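Side-chain contacts in 3-oxoacyl-(Acyl-carrier protein) synthase (Burkholderia xenovorans, PDB 4EFI), which probably acts as a 3-oxoacyl-[acyl-carrier-protein] synthase of the KAS III type, an acyltransferase of the thiolase superfamily: residues 81-85 with 86-90; 124-127 with 128-131. All coordinates share one frame; numbering follows the deposited sequence. Where two conformers were deposited one is given.

Contact 1 (81-85 with 86-90); sequences LGWQA and DSIDA
Ser87 grips a single carbonyl oxygen twice: its hydroxyl and its own backbone N-H both donate to Gln84 O. Ser87 OG lies 2.8 Å from Gln84 O, in the carbonyl plane, with a C=O...O angle of 150°. The amide comes in from above that plane, Ser87 N standing 3.0 Å from Gln84 O, so the two donors take different approaches to one acceptor. With OG set between the backbone N and the carbonyl carbon (chi1 75°), the hydroxyl projects on the same side as the N-H. Serine suits the place because its side chain is just long enough to close this small ring. The same OG is also hydrogen-bonded to Arg149 NH1, which ties the turn to the start of strand 149-156.

A weak bond from Ile88 N to Ala85 O, 3.3 Å, follows one residue on. At the exposed side Asp86 OD1 rests 3.3 Å from Gln84 CB. The CB bond of Ala85 points away from residues 86-90 overall, though the methyl carbon CB still lies 3.2 Å from Asp86 N.

Beside the turn, Ile88 reaches back until CD1 lies 3.6 Å from Trp83 CE3, the two side chains crossing at about a right angle. Leu81 CD1 sits over the centre of the indole, 3.8 Å above its plane, while Arg149 adds a cation-pi contact. Leu78 of helix 66-81 touches both Trp83 and Ile88, giving the branched isoleucine an apolar setting.

Gly82, with its positive phi, is the C' residue of a Schellman motif that ends helix 66-81. Helix end and 3-10 turn, joined in succession, make the helix-to-strand connection of an alpha/beta layer, here delivering the chain to strand 90-94.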
loop_
_atom_site.group_PDB
_atom_site.type_symbol
_atom_site.label_atom_id
_atom_site.label_comp_id
_atom_site.label_asym_id
_atom_site.label_seq_id
_atom_site.Cartn_x
_atom_site.Cartn_y
_atom_site.Cartn_z
ATOM N N LEU A 81 6.325 -3.073 20.681
ATOM C CA LEU A 81 6.195 -4.508 20.879
ATOM C C LEU A 81 7.172 -5.044 21.911
ATOM O O LEU A 81 6.928 -6.096 22.489
ATOM C CB LEU A 81 6.432 -5.254 19.564
ATOM C CG LEU A 81 5.306 -5.085 18.554
ATOM C CD1 LEU A 81 5.708 -5.673 17.204
ATOM C CD2 LEU A 81 4.011 -5.709 19.029
ATOM N N GLY A 82 8.294 -4.351 22.098
ATOM C CA GLY A 82 9.364 -4.858 22.944
ATOM C C GLY A 82 10.118 -5.998 22.306
ATOM O O GLY A 82 10.704 -6.832 23.011
ATOM N N TRP A 83 10.149 -6.035 20.977
ATOM C CA TRP A 83 10.899 -7.054 20.262
ATOM C C TRP A 83 12.366 -6.646 20.159
ATOM O O TRP A 83 12.672 -5.556 19.654
ATOM C CB TRP A 83 10.328 -7.216 18.858
ATOM C CG TRP A 83 9.057 -7.998 18.780
ATOM C CD1 TRP A 83 8.295 -8.430 19.805
ATOM C CD2 TRP A 83 8.415 -8.448 17.581
ATOM N NE1 TRP A 83 7.209 -9.130 19.336
ATOM C CE2 TRP A 83 7.263 -9.150 17.964
ATOM C CE3 TRP A 83 8.707 -8.321 16.221
ATOM C CZ2 TRP A 83 6.393 -9.736 17.031
ATOM C CZ3 TRP A 83 7.843 -8.916 15.297
ATOM C CH2 TRP A 83 6.713 -9.613 15.707
ATOM N N GLN A 84 13.267 -7.531 20.558
ATOM C CA GLN A 84 14.690 -7.264 20.426
ATOM C C GLN A 84 15.128 -7.425 18.980
ATOM O O GLN A 84 14.624 -8.293 18.254
ATOM C CB GLN A 84 15.503 -8.189 21.328
ATOM C CG GLN A 84 15.077 -8.165 22.803
ATOM C CD GLN A 84 15.039 -6.767 23.330
ATOM O OE1 GLN A 84 16.020 -6.026 23.218
ATOM N NE2 GLN A 84 13.906 -6.369 23.882
ATOM N N ALA A 85 16.086 -6.622 18.559
ATOM C CA ALA A 85 16.542 -6.660 17.163
ATOM C C ALA A 85 17.040 -8.044 16.754
ATOM O O ALA A 85 16.865 -8.465 15.611
ATOM C CB ALA A 85 17.636 -5.621 16.979
ATOM N N ASP A 86 17.649 -8.779 17.666
ATOM C CA ASP A 86 18.208 -10.078 17.353
ATOM C C ASP A 86 17.159 -11.149 17.077
ATOM O O ASP A 86 17.496 -12.253 16.660
ATOM C CB ASP A 86 19.188 -10.560 18.440
ATOM C CG ASP A 86 18.554 -10.707 19.816
ATOM O OD1 ASP A 86 17.320 -10.639 19.971
ATOM O OD2 ASP A 86 19.334 -10.913 20.776
ATOM N N SER A 87 15.892 -10.810 17.278
ATOM C CA SER A 87 14.804 -11.775 17.106
ATOM C C SER A 87 14.129 -11.691 15.726
ATOM O O SER A 87 13.212 -12.461 15.432
ATOM C CB SER A 87 13.723 -11.573 18.178
ATOM O OG SER A 87 12.921 -10.433 17.910
ATOM N N ILE A 88 14.542 -10.751 14.885
ATOM C CA ILE A 88 13.892 -10.581 13.594
ATOM C C ILE A 88 14.497 -11.509 12.539
ATOM O O ILE A 88 15.701 -11.500 12.304
ATOM C CB ILE A 88 13.945 -9.110 13.105
ATOM C CG1 ILE A 88 13.412 -8.157 14.194
ATOM C CG2 ILE A 88 13.209 -8.945 11.803
ATOM C CD1 ILE A 88 12.016 -8.484 14.714
ATOM N N ASP A 89 13.643 -12.315 11.922
ATOM C CA ASP A 89 14.079 -13.358 10.980
ATOM C C ASP A 89 14.043 -12.976 9.512
ATOM O O ASP A 89 14.762 -13.571 8.721
ATOM C CB ASP A 89 13.248 -14.625 11.195
ATOM C CG ASP A 89 13.370 -15.161 12.602
ATOM O OD1 ASP A 89 14.524 -15.310 13.074
ATOM O OD2 ASP A 89 12.333 -15.464 13.231
ATOM N N ALA A 90 13.208 -12.012 9.137
ATOM C CA ALA A 90 13.170 -11.540 7.757
ATOM C C ALA A 90 12.637 -10.130 7.725
ATOM O O ALA A 90 11.779 -9.757 8.542
ATOM C CB ALA A 90 12.265 -12.447 6.915
#

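Contact 2 (124-127 with 128-131); sequences INLG and CSGY
Leu126 packs against Gly130 where the chain rounds a type I beta turn, Gly127 to Gly130, between strand 120-124 and helix 130-143 of the thiolase fold. Leu126 CB lies 3.9 Å from Gly130 CA, with Leu126 CD1 also close to it at 4.1 Å; CG is anti to the carbonyl carbon, beside the backbone N (chi1 -72°). Gly130 has no side chain, which lets the leucine settle directly on its backbone. The turn is closed by Gly130 N donating to Gly127 O, 3.1 Å, from above the carbonyl plane (N-H...O 147°). Glycine suits position 127 because a CB there would clash with Cys128 N.

In the next shell Leu126 also touches Val94 of strand 90-94, an apolar partner that suits a leucine, and Gln133 of helix 130-143. Cys128, at the outer corner of the turn, touches His270; a cysteine at the entrance to this helix is consistent with the position of the nucleophile in KAS III relatives. Tyr131, already in helix 130-143, has its OH hydrogen-bonded to Thr180 OG1. Ser129 OG, 4.3 Å from Leu126 CD2, is itself hydrogen-bonded to both Ser335 OG and Gln133 OE1.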
loop_
_atom_site.group_PDB
_atom_site.type_symbol
_atom_site.label_atom_id
_atom_site.label_comp_id
_atom_site.label_asym_id
_atom_site.label_seq_id
_atom_site.Cartn_x
_atom_site.Cartn_y
_atom_site.Cartn_z
ATOM N N ILE A 124 11.226 -6.014 -2.887
ATOM C CA ILE A 124 10.267 -6.446 -3.907
ATOM C C ILE A 124 9.556 -5.230 -4.503
ATOM O O ILE A 124 9.059 -4.364 -3.767
ATOM C CB ILE A 124 9.228 -7.376 -3.301
ATOM C CG1 ILE A 124 9.930 -8.579 -2.701
ATOM C CG2 ILE A 124 8.188 -7.762 -4.352
ATOM C CD1 ILE A 124 8.951 -9.608 -2.083
ATOM N N ASN A 125 9.577 -5.116 -5.827
ATOM C CA ASN A 125 8.947 -3.986 -6.517
ATOM C C ASN A 125 7.489 -4.222 -6.860
ATOM O O ASN A 125 7.165 -4.821 -7.877
ATOM C CB ASN A 125 9.720 -3.629 -7.787
ATOM C CG ASN A 125 9.170 -2.397 -8.494
ATOM O OD1 ASN A 125 8.227 -1.745 -8.017
ATOM N ND2 ASN A 125 9.778 -2.043 -9.605
ATOM N N LEU A 126 6.626 -3.757 -5.977
ATOM C CA LEU A 126 5.187 -3.765 -6.206
ATOM C C LEU A 126 4.641 -2.426 -5.792
ATOM O O LEU A 126 5.211 -1.737 -4.932
ATOM C CB LEU A 126 4.511 -4.844 -5.369
ATOM C CG LEU A 126 4.745 -6.274 -5.821
ATOM C CD1 LEU A 126 4.303 -7.220 -4.709
ATOM C CD2 LEU A 126 4.016 -6.568 -7.130
ATOM N N GLY A 127 3.518 -2.050 -6.395
ATOM C CA GLY A 127 2.879 -0.780 -6.092
ATOM C C GLY A 127 1.601 -0.987 -5.307
ATOM O O GLY A 127 1.634 -1.510 -4.201
ATOM N N CYS A 128 0.482 -0.587 -5.883
ATOM C CA CYS A 128 -0.745 -0.526 -5.106
ATOM C C CYS A 128 -1.258 -1.886 -4.603
ATOM O O CYS A 128 -2.134 -1.901 -3.746
ATOM C CB CYS A 128 -1.801 0.291 -5.857
ATOM S SG CYS A 128 -1.248 1.987 -6.201
ATOM N N SER A 129 -0.918 -2.967 -5.301
ATOM C CA SER A 129 -1.377 -4.317 -4.982
ATOM C C SER A 129 -0.468 -5.004 -3.969
ATOM O O SER A 129 -0.650 -6.173 -3.647
ATOM C CB SER A 129 -1.448 -5.163 -6.252
ATOM O OG SER A 129 -0.151 -5.555 -6.665
ATOM N N GLY A 130 0.519 -4.267 -3.482
ATOM C CA GLY A 130 1.622 -4.871 -2.743
ATOM C C GLY A 130 1.347 -5.296 -1.316
ATOM O O GLY A 130 1.997 -6.223 -0.847
ATOM N N TYR A 131 0.429 -4.645 -0.606
ATOM C CA TYR A 131 0.311 -4.958 0.820
ATOM C C TYR A 131 -0.228 -6.377 1.053
ATOM O O TYR A 131 0.358 -7.122 1.839
ATOM C CB TYR A 131 -0.475 -3.905 1.589
ATOM C CG TYR A 131 -0.377 -4.088 3.089
ATOM C CD1 TYR A 131 0.819 -3.867 3.765
ATOM C CD2 TYR A 131 -1.488 -4.444 3.843
ATOM C CE1 TYR A 131 0.907 -4.024 5.119
ATOM C CE2 TYR A 131 -1.419 -4.584 5.191
ATOM C CZ TYR A 131 -0.211 -4.370 5.839
ATOM O OH TYR A 131 -0.179 -4.504 7.213
#

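Following the chain from the N terminus, contact 1 comes first and joins the end of helix 66-81 to strand 90-94. The chain then passes through helix 105-112 and strand 120-124 before contact 2 turns it into helix 130-143. Each contact closes a short local loop; the two stand in series and neither encloses nor crosses the other. Strands 90-94 and 120-124 are parallel neighbours in the six-stranded sheet, so contact 1 leads into one while contact 2 leaves the other at the far end. Contact 1 is at the surface, its centre about 23 Å from the centre of the chain, and contact 2 is buried, about 7 Å from it; their own centres are about 24 Å apart.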